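Local coordinates for DUF115 domain-containing protein (Magnetospirillum magneticum AMB-1, PDB 5MU5), which probably transfers nonulosonic sugars such as pseudaminic acid onto flagellin, as a Maf-family glycosyltransferase involved in forming the bacterial flagellum, at residues A[212-217]-A[223-228]; A[274-279]-A[507-512]. One frame throughout, in Å; residues are numbered along the deposited sequence.

In the fold
Interactions 1 and 2 belong to two separate regions of the same chain, a four-stranded parallel sheet in the N-terminal domain of the Maf family and a larger, mixed sheet in the MptE-like region, and both pack side chains from a strand against a later segment. Interaction 1 is local: only five residues, mostly helical, separate segments 212-217 and 223-228, the latter within helix 219-235, which folds back on strand 211-214. Interaction 2 is long-range, bringing a strand against a loop 228 residues further on. Their centres are 49 Å apart and their nearest atoms about 31 Å, so the two do not touch. Both are apolar, and no ligand marks either as part of a substrate site.

Interaction 1: A[212-217]-A[223-228]; sequences LFVAYN and AAMSEF
Strand 212-214 and helix 223-228 run almost antiparallel, at 167° between their directions, with axes 9.5 Å apart at closest approach and the CA atoms of Leu212 and Met225 7.3 Å from each other. Strand 211-214 and helix 219-235 form a beta-alpha unit, the helix lying on the sheet, and the gap is filled by side chains alone. Leu212 and Val214, alternate residues of the strand, both direct their CB toward the helix, while Phe213 between them points the other way. Met225 answers them from one turn of the helix: its CG stands anti to the backbone N (chi1 178°), which carries the thioether out across the strand. There the sulfur meets both aliphatic residues, with SD 3.7 Å from Val214 CG2 and 4.0 Å from Leu212 CB. The branched end of Leu212 is shared between two helix residues. CD1 approaches Met225 CG, whereas CD2 reaches the ring of Phe228, 3.7 Å from its CD2 and nearly as close to CE2, meeting the ring obliquely. Met225 and Phe228, three residues apart and so on the same side of the helix, thus receive the two methyls of one leucine. The contact buries 217 Å² in all and is held by van der Waals packing.

Strand 211-214 is the last strand of an open, four-stranded parallel sheet of order 3-2-1-4, joining at its edge through backbone bonds of Phe213 to Val125 and Leu127 of strand 123-127. The same neighbouring strand extends the apolar surface, since Leu212 also rests on Val125 and both Val214 and Met225 on Leu127. Phe228 continues the packing to Ile199 of helix 188-202, while Phe213 faces helix 134-142 on the other side of the sheet.

Interaction 2: A[274-279]-A[507-512]; sequences PVFIVG and QSLRLK
The first strand of a beta-alpha-beta crossover (strand 275-278, helix 284-294, strand 299-303) in the mixed sheet of the MptE-like region is covered near its start by an irregular loop, 507-512, which follows strand 502-503 and leads into helix 515-528. Phe276 and Pro274, two residues apart, meet Leu511 and Leu509, also two apart, in a small apolar cluster burying 161 Å². Leu511 serves both residues: its CD2 touches Pro274 CG at 3.8 Å, while CD1 lies 3.9 Å from Phe276 CZ. Leu509 comes to the same end of the aromatic ring, its CD1 4.1 Å from CZ and CE1 of Phe276. Leu509 CG lies anti to its backbone N (chi1 177°), whereas Leu511 CG sits beside its own N (chi1 -55°), yet both chains end at CZ. Both leucines approach the phenylalanine from the opposite direction, and their methyls reach the ring obliquely. Around the same ring lie, among others, Phe412, which meets it edge-to-face, and Asn294 of helix 284-294, a residue that Leu509 and Leu511 also touch. The loop thus packs against both that helix and strand 408-412, whose Tyr410 touches Pro274 and Leu509.

Across the loop from this cluster, Arg510 curls back on its own backbone. Its NH1 donates to Gln507 O at 3.0 Å (N-H...O 163°) and to Leu509 O at 3.2 Å, the latter bond arriving from above the carbonyl plane.

Interaction 1: A[212-217]-A[223-228]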
ATOM      1  N   LEU A 212      11.703 -20.005  -3.892  1.00 41.40           N
ATOM      2  CA  LEU A 212      12.547 -19.134  -4.687  1.00 42.91           C
ATOM      3  C   LEU A 212      13.562 -20.003  -5.432  1.00 44.88           C
ATOM      4  O   LEU A 212      14.074 -20.970  -4.865  1.00 44.98           O
ATOM      5  CB  LEU A 212      13.283 -18.184  -3.771  1.00 47.33           C
ATOM      6  CG  LEU A 212      12.382 -17.354  -2.859  1.00 48.53           C
ATOM      7  CD1 LEU A 212      13.237 -16.590  -1.871  1.00 50.72           C
ATOM      8  CD2 LEU A 212      11.537 -16.414  -3.695  1.00 45.72           C
ATOM      9  N   PHE A 213      13.831 -19.678  -6.700  1.00 43.29           N
ATOM     10  CA  PHE A 213      14.758 -20.461  -7.507  1.00 42.69           C
ATOM     11  C   PHE A 213      15.419 -19.608  -8.585  1.00 41.82           C
ATOM     12  O   PHE A 213      14.747 -18.913  -9.337  1.00 43.19           O
ATOM     13  CB  PHE A 213      14.035 -21.640  -8.152  1.00 44.08           C
ATOM     14  CG  PHE A 213      14.957 -22.690  -8.665  1.00 42.97           C
ATOM     15  CD1 PHE A 213      15.389 -23.716  -7.829  1.00 43.04           C
ATOM     16  CD2 PHE A 213      15.420 -22.651  -9.983  1.00 41.53           C
ATOM     17  CE1 PHE A 213      16.278 -24.680  -8.295  1.00 44.14           C
ATOM     18  CE2 PHE A 213      16.301 -23.618 -10.453  1.00 42.47           C
ATOM     19  CZ  PHE A 213      16.736 -24.631  -9.611  1.00 43.11           C
ATOM     20  N   VAL A 214      16.744 -19.684  -8.652  1.00 40.61           N
ATOM     21  CA  VAL A 214      17.525 -18.928  -9.594  1.00 40.64           C
ATOM     22  C   VAL A 214      17.926 -19.919 -10.679  1.00 42.44           C
ATOM     23  O   VAL A 214      18.593 -20.903 -10.399  1.00 44.48           O
ATOM     24  CB  VAL A 214      18.745 -18.283  -8.894  1.00 43.46           C
ATOM     25  CG1 VAL A 214      19.715 -17.691  -9.907  1.00 44.33           C
ATOM     26  CG2 VAL A 214      18.283 -17.208  -7.907  1.00 43.18           C
ATOM     27  N   ALA A 215      17.502 -19.666 -11.918  1.00 42.44           N
ATOM     28  CA  ALA A 215      17.705 -20.631 -13.014  1.00 44.11           C
ATOM     29  C   ALA A 215      19.129 -20.735 -13.545  1.00 42.76           C
ATOM     30  O   ALA A 215      19.521 -21.780 -14.005  1.00 46.47           O
ATOM     31  CB  ALA A 215      16.745 -20.347 -14.166  1.00 44.81           C
ATOM     32  N   TYR A 216      19.873 -19.645 -13.526  1.00 41.78           N
ATOM     33  CA  TYR A 216      21.243 -19.635 -13.989  1.00 41.39           C
ATOM     34  C   TYR A 216      21.942 -18.527 -13.236  1.00 43.54           C
ATOM     35  O   TYR A 216      21.289 -17.760 -12.501  1.00 42.02           O
ATOM     36  CB  TYR A 216      21.326 -19.436 -15.502  1.00 42.26           C
ATOM     37  CG  TYR A 216      20.538 -18.255 -16.044  1.00 41.93           C
ATOM     38  CD1 TYR A 216      21.097 -16.983 -16.101  1.00 42.67           C
ATOM     39  CD2 TYR A 216      19.250 -18.417 -16.523  1.00 40.66           C
ATOM     40  CE1 TYR A 216      20.392 -15.904 -16.606  1.00 41.10           C
ATOM     41  CE2 TYR A 216      18.530 -17.344 -17.017  1.00 41.25           C
ATOM     42  CZ  TYR A 216      19.111 -16.090 -17.063  1.00 41.60           C
ATOM     43  OH  TYR A 216      18.412 -15.029 -17.564  1.00 39.49           O
ATOM     44  N   ASN A 217      23.261 -18.456 -13.377  1.00 46.17           N
ATOM     45  CA  ASN A 217      24.050 -17.478 -12.626  1.00 49.28           C
ATOM     46  C   ASN A 217      23.994 -16.112 -13.245  1.00 46.91           C
ATOM     47  O   ASN A 217      24.219 -15.949 -14.446  1.00 50.00           O
ATOM     48  CB  ASN A 217      25.507 -17.915 -12.490  1.00 54.93           C
ATOM     49  CG  ASN A 217      25.705 -18.920 -11.375  1.00 60.53           C
ATOM     50  OD1 ASN A 217      24.852 -19.079 -10.479  1.00 64.59           O
ATOM     51  ND2 ASN A 217      26.837 -19.612 -11.423  1.00 65.19           N
ATOM     52  N   ALA A 223      20.603 -10.653  -6.999  1.00 41.31           N
ATOM     53  CA  ALA A 223      20.175  -9.453  -6.295  1.00 42.54           C
ATOM     54  C   ALA A 223      18.656  -9.340  -6.246  1.00 42.99           C
ATOM     55  O   ALA A 223      18.105  -8.909  -5.243  1.00 46.45           O
ATOM     56  CB  ALA A 223      20.764  -8.207  -6.941  1.00 43.67           C
ATOM     57  N   ALA A 224      17.978  -9.703  -7.329  1.00 41.35           N
ATOM     58  CA  ALA A 224      16.525  -9.652  -7.349  1.00 39.50           C
ATOM     59  C   ALA A 224      15.932 -10.608  -6.327  1.00 39.93           C
ATOM     60  O   ALA A 224      14.930 -10.292  -5.699  1.00 41.61           O
ATOM     61  CB  ALA A 224      15.992  -9.970  -8.731  1.00 37.94           C
ATOM     62  N   MET A 225      16.542 -11.773  -6.159  1.00 42.02           N
ATOM     63  CA  MET A 225      16.066 -12.725  -5.154  1.00 45.25           C
ATOM     64  C   MET A 225      16.223 -12.157  -3.742  1.00 45.99           C
ATOM     65  O   MET A 225      15.296 -12.252  -2.931  1.00 43.49           O
ATOM     66  CB  MET A 225      16.810 -14.065  -5.244  1.00 47.59           C
ATOM     67  CG  MET A 225      16.375 -15.074  -4.186  1.00 51.65           C
ATOM     68  SD  MET A 225      16.904 -16.766  -4.549  1.00 60.06           S
ATOM     69  CE  MET A 225      17.785 -17.244  -3.055  1.00 63.46           C
ATOM     70  N   SER A 226      17.401 -11.602  -3.433  1.00 45.31           N
ATOM     71  CA  SER A 226      17.625 -10.972  -2.121  1.00 46.25           C
ATOM     72  C   SER A 226      16.631  -9.855  -1.875  1.00 45.21           C
ATOM     73  O   SER A 226      16.089  -9.731  -0.786  1.00 45.17           O
ATOM     74  CB  SER A 226      19.015 -10.360  -2.011  1.00 47.14           C
ATOM     75  OG  SER A 226      19.969 -11.372  -2.043  1.00 52.80           O
ATOM     76  N   GLU A 227      16.426  -9.013  -2.879  1.00 44.86           N
ATOM     77  CA  GLU A 227      15.505  -7.914  -2.738  1.00 46.01           C
ATOM     78  C   GLU A 227      14.117  -8.474  -2.493  1.00 43.20           C
ATOM     79  O   GLU A 227      13.451  -8.056  -1.581  1.00 41.38           O
ATOM     80  CB  GLU A 227      15.525  -7.015  -3.962  1.00 50.95           C
ATOM     81  CG  GLU A 227      14.612  -5.805  -3.827  1.00 57.75           C
ATOM     82  CD  GLU A 227      14.843  -4.760  -4.907  1.00 65.17           C
ATOM     83  OE1 GLU A 227      15.654  -5.033  -5.831  1.00 69.56           O
ATOM     84  OE2 GLU A 227      14.208  -3.670  -4.834  1.00 65.96           O
ATOM     85  N   PHE A 228      13.686  -9.445  -3.281  1.00 42.24           N
ATOM     86  CA  PHE A 228      12.359  -9.994  -3.068  1.00 43.60           C
ATOM     87  C   PHE A 228      12.182 -10.577  -1.641  1.00 42.43           C
ATOM     88  O   PHE A 228      11.161 -10.352  -1.009  1.00 41.35           O
ATOM     89  CB  PHE A 228      12.013 -11.005  -4.150  1.00 44.00           C
ATOM     90  CG  PHE A 228      10.663 -11.619  -3.969  1.00 45.18           C
ATOM     91  CD1 PHE A 228       9.532 -10.917  -4.333  1.00 44.98           C
ATOM     92  CD2 PHE A 228      10.524 -12.884  -3.416  1.00 43.81           C
ATOM     93  CE1 PHE A 228       8.283 -11.468  -4.161  1.00 45.50           C
ATOM     94  CE2 PHE A 228       9.272 -13.444  -3.239  1.00 45.94           C
ATOM     95  CZ  PHE A 228       8.145 -12.732  -3.614  1.00 45.76           C
TER

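Interaction 2: A[274-279]-A[507-512]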
ATOM      1  N   PRO A 274       1.432  33.998  -3.731  1.00 37.00           N
ATOM      2  CA  PRO A 274       2.233  32.910  -3.199  1.00 37.38           C
ATOM      3  C   PRO A 274       1.604  32.312  -1.959  1.00 35.53           C
ATOM      4  O   PRO A 274       0.823  32.957  -1.287  1.00 35.38           O
ATOM      5  CB  PRO A 274       3.581  33.561  -2.859  1.00 37.76           C
ATOM      6  CG  PRO A 274       3.383  35.014  -2.964  1.00 39.16           C
ATOM      7  CD  PRO A 274       2.021  35.318  -3.499  1.00 38.32           C
ATOM      8  N   VAL A 275       1.961  31.078  -1.668  1.00 37.09           N
ATOM      9  CA  VAL A 275       1.489  30.409  -0.483  1.00 38.56           C
ATOM     10  C   VAL A 275       2.686  29.997   0.384  1.00 35.44           C
ATOM     11  O   VAL A 275       3.726  29.559  -0.122  1.00 32.02           O
ATOM     12  CB  VAL A 275       0.581  29.208  -0.848  1.00 40.95           C
ATOM     13  CG1 VAL A 275       1.387  28.067  -1.432  1.00 42.59           C
ATOM     14  CG2 VAL A 275      -0.162  28.729   0.386  1.00 44.24           C
ATOM     15  N   PHE A 276       2.531  30.196   1.693  1.00 35.48           N
ATOM     16  CA  PHE A 276       3.496  29.769   2.680  1.00 34.42           C
ATOM     17  C   PHE A 276       2.945  28.544   3.364  1.00 34.94           C
ATOM     18  O   PHE A 276       1.890  28.623   4.002  1.00 33.74           O
ATOM     19  CB  PHE A 276       3.740  30.817   3.754  1.00 35.51           C
ATOM     20  CG  PHE A 276       4.399  32.056   3.267  1.00 36.71           C
ATOM     21  CD1 PHE A 276       4.925  32.155   1.974  1.00 36.11           C
ATOM     22  CD2 PHE A 276       4.531  33.116   4.120  1.00 36.30           C
ATOM     23  CE1 PHE A 276       5.551  33.300   1.567  1.00 37.98           C
ATOM     24  CE2 PHE A 276       5.157  34.270   3.708  1.00 37.99           C
ATOM     25  CZ  PHE A 276       5.662  34.366   2.439  1.00 38.32           C
ATOM     26  N   ILE A 277       3.648  27.424   3.204  1.00 34.71           N
ATOM     27  CA  ILE A 277       3.266  26.155   3.813  1.00 36.13           C
ATOM     28  C   ILE A 277       4.151  25.990   5.015  1.00 34.22           C
ATOM     29  O   ILE A 277       5.363  25.974   4.887  1.00 35.65           O
ATOM     30  CB  ILE A 277       3.432  25.006   2.821  1.00 39.40           C
ATOM     31  CG1 ILE A 277       2.366  25.153   1.735  1.00 41.38           C
ATOM     32  CG2 ILE A 277       3.269  23.667   3.520  1.00 41.50           C
ATOM     33  CD1 ILE A 277       2.706  24.491   0.434  1.00 44.65           C
ATOM     34  N   VAL A 278       3.535  25.887   6.182  1.00 32.28           N
ATOM     35  CA  VAL A 278       4.262  25.929   7.422  1.00 33.94           C
ATOM     36  C   VAL A 278       4.083  24.640   8.184  1.00 34.71           C
ATOM     37  O   VAL A 278       2.981  24.305   8.575  1.00 34.26           O
ATOM     38  CB  VAL A 278       3.769  27.083   8.323  1.00 35.92           C
ATOM     39  CG1 VAL A 278       4.657  27.217   9.535  1.00 35.95           C
ATOM     40  CG2 VAL A 278       3.764  28.397   7.557  1.00 36.02           C
ATOM     41  N   GLY A 279       5.190  23.931   8.395  1.00 36.69           N
ATOM     42  CA  GLY A 279       5.203  22.726   9.216  1.00 35.20           C
ATOM     43  C   GLY A 279       5.677  23.012  10.626  1.00 36.25           C
ATOM     44  O   GLY A 279       5.948  24.168  11.002  1.00 35.28           O
ATOM     45  N   GLN A 507      15.738  35.387   4.189  1.00 46.19           N
ATOM     46  CA  GLN A 507      16.207  36.752   3.992  1.00 47.35           C
ATOM     47  C   GLN A 507      16.251  37.148   2.513  1.00 44.66           C
ATOM     48  O   GLN A 507      16.274  38.315   2.200  1.00 44.77           O
ATOM     49  CB  GLN A 507      17.594  36.944   4.582  1.00 50.27           C
ATOM     50  CG  GLN A 507      17.679  36.710   6.070  1.00 53.35           C
ATOM     51  CD  GLN A 507      19.004  37.206   6.612  1.00 59.58           C
ATOM     52  OE1 GLN A 507      19.264  38.409   6.612  1.00 68.25           O
ATOM     53  NE2 GLN A 507      19.851  36.291   7.070  1.00 59.38           N
ATOM     54  N   SER A 508      16.293  36.185   1.605  1.00 44.36           N
ATOM     55  CA  SER A 508      16.321  36.493   0.170  1.00 46.18           C
ATOM     56  C   SER A 508      14.939  36.494  -0.447  1.00 46.05           C
ATOM     57  O   SER A 508      14.804  36.823  -1.615  1.00 46.77           O
ATOM     58  CB  SER A 508      17.171  35.476  -0.587  1.00 47.51           C
ATOM     59  OG  SER A 508      18.523  35.558  -0.191  1.00 48.14           O
ATOM     60  N   LEU A 509      13.924  36.125   0.328  1.00 44.44           N
ATOM     61  CA  LEU A 509      12.564  36.061  -0.179  1.00 47.62           C
ATOM     62  C   LEU A 509      12.040  37.444  -0.534  1.00 47.98           C
ATOM     63  O   LEU A 509      12.062  38.325   0.302  1.00 50.65           O
ATOM     64  CB  LEU A 509      11.667  35.412   0.872  1.00 48.70           C
ATOM     65  CG  LEU A 509      10.169  35.278   0.610  1.00 50.67           C
ATOM     66  CD1 LEU A 509       9.617  34.057   1.338  1.00 51.15           C
ATOM     67  CD2 LEU A 509       9.409  36.529   1.022  1.00 50.34           C
ATOM     68  N   ARG A 510      11.600  37.630  -1.778  1.00 49.11           N
ATOM     69  CA  ARG A 510      10.946  38.874  -2.232  1.00 51.54           C
ATOM     70  C   ARG A 510       9.708  38.441  -2.993  1.00 49.37           C
ATOM     71  O   ARG A 510       9.807  37.665  -3.937  1.00 50.17           O
ATOM     72  CB  ARG A 510      11.814  39.695  -3.201  1.00 53.99           C
ATOM     73  CG  ARG A 510      13.117  40.254  -2.648  1.00 60.92           C
ATOM     74  CD  ARG A 510      12.906  41.303  -1.554  1.00 64.50           C
ATOM     75  NE  ARG A 510      14.180  41.846  -1.080  1.00 68.51           N
ATOM     76  CZ  ARG A 510      15.030  41.217  -0.265  1.00 72.35           C
ATOM     77  NH1 ARG A 510      14.778  39.989   0.191  1.00 71.02           N
ATOM     78  NH2 ARG A 510      16.158  41.816   0.093  1.00 76.44           N
ATOM     79  N   LEU A 511       8.551  38.950  -2.609  1.00 48.09           N
ATOM     80  CA  LEU A 511       7.308  38.587  -3.266  1.00 46.41           C
ATOM     81  C   LEU A 511       6.875  39.685  -4.224  1.00 49.40           C
ATOM     82  O   LEU A 511       7.204  40.840  -4.030  1.00 54.28           O
ATOM     83  CB  LEU A 511       6.226  38.344  -2.224  1.00 44.02           C
ATOM     84  CG  LEU A 511       6.570  37.321  -1.140  1.00 43.19           C
ATOM     85  CD1 LEU A 511       5.415  37.257  -0.146  1.00 43.19           C
ATOM     86  CD2 LEU A 511       6.861  35.953  -1.735  1.00 40.48           C
ATOM     87  N   LYS A 512       6.127  39.315  -5.256  1.00 51.75           N
ATOM     88  CA  LYS A 512       5.610  40.267  -6.233  1.00 55.14           C
ATOM     89  C   LYS A 512       4.128  40.563  -5.970  1.00 52.49           C
ATOM     90  O   LYS A 512       3.514  41.340  -6.681  1.00 56.37           O
ATOM     91  CB  LYS A 512       5.767  39.688  -7.645  1.00 57.60           C
ATOM     92  CG  LYS A 512       7.208  39.405  -8.043  1.00 63.41           C
ATOM     93  CD  LYS A 512       7.289  38.458  -9.238  1.00 69.71           C
ATOM     94  CE  LYS A 512       8.734  38.084  -9.556  1.00 73.19           C
ATOM     95  NZ  LYS A 512       8.798  36.735 -10.184  1.00 77.11           N
TER